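Local coordinates for protein Alpha/beta hydrolase (Paenibacillus sp. VTT E-133280, PDB 6TJ2) that probably hydrolyses methyl salicylate as an extracellular esterase related to tobacco salicylic acid binding protein 2, at residues F47-G52 and I112-S117. Residues are numbered along the deposited sequence; the frame is centred on the assembly and turned at random.
Sequences FVLIHG and ILLGHS
Phe47 and Ile112, paired across two neighbouring parallel strands, illustrate how a flat ring and a branched chain share one side of a sheet. The ring leans over toward the partner strand, and Ile112 rises beside it with its tip CD1 over one face, near the rim, 4.0 Å from the ring centroid, a CH-pi contact. With CG anti to the carbonyl carbon (chi1 -72°), Phe47 can lay its CD1–CE1–CZ side along the isoleucine, CE1 reaching Ile112 CD1 at 3.8 Å. Were Phe47 replaced by an alanine, Ile112 CD1 would probably lose the ring face it rests on, and a gap would open beside it. On this same side Leu49 drops its branch CD2 against Leu114 CB at 3.9 Å.

On the reverse, Leu113 is the bump: its CD1 lies against the notch formed by Val48 CG1 and Ile50 CG1, at 3.9 and 4.0 Å. Gly115 presents no side chain opposite Ile50, whose side chain packs instead on Leu113 and on Val122 and Ile123 of helix 119-129. Four backbone hydrogen bonds hold this register, from Val48 N to Ile112 O (2.9 Å) through to His116 N to Ile50 O (3.1 Å).

Just past the end of strand 47-50, Gly52 makes room for the Ser117 hydroxyl: its CA lies 3.3 Å from Ser117 OG, and a CB there would collide with that oxygen. A water accepts from Gly52 N and also bonds His116 ND1. Such central parallel strands are the core of the alpha/beta hydrolase fold, and the strained backbone of Ser117 (phi 50°, psi -128°) fits the sharp strand-to-helix turn of a probable nucleophile elbow, consistent with a Ser-His-Asp triad in which Ser117 touches His264.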
loop_
_atom_site.group_PDB
_atom_site.type_symbol
_atom_site.label_atom_id
_atom_site.label_comp_id
_atom_site.label_asym_id
_atom_site.label_seq_id
_atom_site.Cartn_x
_atom_site.Cartn_y
_atom_site.Cartn_z
ATOM N N PHE A 47 -3.478 2.947 -28.444
ATOM C CA PHE A 47 -2.827 3.759 -27.378
ATOM C C PHE A 47 -2.060 4.894 -28.030
ATOM O O PHE A 47 -1.313 4.699 -29.024
ATOM C CB PHE A 47 -1.842 2.890 -26.607
ATOM C CG PHE A 47 -2.499 1.885 -25.718
ATOM C CD1 PHE A 47 -2.728 2.162 -24.359
ATOM C CD2 PHE A 47 -2.756 0.617 -26.200
ATOM C CE1 PHE A 47 -3.314 1.193 -23.553
ATOM C CE2 PHE A 47 -3.302 -0.351 -25.374
ATOM C CZ PHE A 47 -3.560 -0.054 -24.052
ATOM N N VAL A 48 -2.127 6.058 -27.416
ATOM C CA VAL A 48 -1.210 7.199 -27.636
ATOM C C VAL A 48 -0.469 7.404 -26.320
ATOM O O VAL A 48 -1.117 7.793 -25.325
ATOM C CB VAL A 48 -1.955 8.458 -28.089
ATOM C CG1 VAL A 48 -1.005 9.627 -28.238
ATOM C CG2 VAL A 48 -2.684 8.247 -29.422
ATOM N N LEU A 49 0.823 7.104 -26.296
ATOM C CA LEU A 49 1.641 7.080 -25.069
ATOM C C LEU A 49 2.451 8.364 -24.999
ATOM O O LEU A 49 3.188 8.627 -25.949
ATOM C CB LEU A 49 2.559 5.876 -25.001
ATOM C CG LEU A 49 1.891 4.520 -25.239
ATOM C CD1 LEU A 49 2.927 3.444 -25.152
ATOM C CD2 LEU A 49 0.799 4.245 -24.210
ATOM N N ILE A 50 2.318 9.094 -23.911
ATOM C CA ILE A 50 2.981 10.409 -23.669
ATOM C C ILE A 50 3.977 10.245 -22.545
ATOM O O ILE A 50 3.578 10.035 -21.387
ATOM C CB ILE A 50 1.928 11.475 -23.378
ATOM C CG1 ILE A 50 0.817 11.538 -24.434
ATOM C CG2 ILE A 50 2.641 12.811 -23.154
ATOM C CD1 ILE A 50 1.336 11.781 -25.860
ATOM N N HIS A 51 5.257 10.340 -22.880
ATOM C CA HIS A 51 6.325 10.257 -21.884
ATOM C C HIS A 51 6.308 11.497 -20.981
ATOM O O HIS A 51 5.702 12.521 -21.333
ATOM C CB HIS A 51 7.689 10.045 -22.505
ATOM C CG HIS A 51 8.235 11.211 -23.288
ATOM N ND1 HIS A 51 8.766 12.325 -22.669
ATOM C CD2 HIS A 51 8.283 11.456 -24.614
ATOM C CE1 HIS A 51 9.179 13.184 -23.597
ATOM N NE2 HIS A 51 8.889 12.688 -24.793
ATOM N N GLY A 52 7.071 11.405 -19.918
ATOM C CA GLY A 52 7.248 12.503 -18.987
ATOM C C GLY A 52 8.616 13.130 -19.079
ATOM O O GLY A 52 9.276 13.089 -20.141
ATOM N N ILE A 112 -6.907 5.423 -26.497
ATOM C CA ILE A 112 -6.544 5.517 -25.056
ATOM C C ILE A 112 -5.392 6.498 -24.963
ATOM O O ILE A 112 -4.318 6.220 -25.537
ATOM C CB ILE A 112 -6.151 4.141 -24.507
ATOM C CG1 ILE A 112 -7.279 3.129 -24.729
ATOM C CG2 ILE A 112 -5.786 4.257 -23.039
ATOM C CD1 ILE A 112 -6.905 1.768 -24.570
ATOM N N LEU A 113 -5.570 7.618 -24.277
ATOM C CA LEU A 113 -4.503 8.626 -24.137
ATOM C C LEU A 113 -3.857 8.342 -22.789
ATOM O O LEU A 113 -4.534 8.522 -21.735
ATOM C CB LEU A 113 -5.102 10.024 -24.208
ATOM C CG LEU A 113 -4.075 11.162 -24.114
ATOM C CD1 LEU A 113 -3.067 11.068 -25.266
ATOM C CD2 LEU A 113 -4.830 12.505 -24.120
ATOM N N LEU A 114 -2.600 7.913 -22.791
ATOM C CA LEU A 114 -1.902 7.448 -21.560
ATOM C C LEU A 114 -0.688 8.305 -21.335
ATOM O O LEU A 114 0.130 8.425 -22.271
ATOM C CB LEU A 114 -1.591 5.965 -21.718
ATOM C CG LEU A 114 -0.992 5.252 -20.495
ATOM C CD1 LEU A 114 -1.338 3.762 -20.572
ATOM C CD2 LEU A 114 0.493 5.483 -20.366
ATOM N N GLY A 115 -0.526 8.851 -20.147
ATOM C CA GLY A 115 0.642 9.681 -19.797
ATOM C C GLY A 115 1.348 9.131 -18.599
ATOM O O GLY A 115 0.701 8.582 -17.702
ATOM N N HIS A 116 2.672 9.225 -18.588
ATOM C CA HIS A 116 3.564 8.881 -17.464
ATOM C C HIS A 116 4.151 10.147 -16.898
ATOM O O HIS A 116 4.508 11.036 -17.683
ATOM C CB HIS A 116 4.605 7.897 -17.931
ATOM C CG HIS A 116 5.582 7.455 -16.914
ATOM N ND1 HIS A 116 6.756 8.071 -16.730
ATOM C CD2 HIS A 116 5.547 6.416 -16.036
ATOM C CE1 HIS A 116 7.468 7.420 -15.823
ATOM N NE2 HIS A 116 6.755 6.404 -15.411
ATOM N N SER A 117 4.247 10.250 -15.575
ATOM C CA SER A 117 4.877 11.381 -14.863
ATOM C C SER A 117 4.359 12.737 -15.363
ATOM O O SER A 117 3.141 12.991 -15.319
ATOM C CB SER A 117 6.372 11.192 -14.791
ATOM O OG SER A 117 6.993 11.068 -16.051
HETATM O O HOH W 1 8.406 9.043 -19.165
#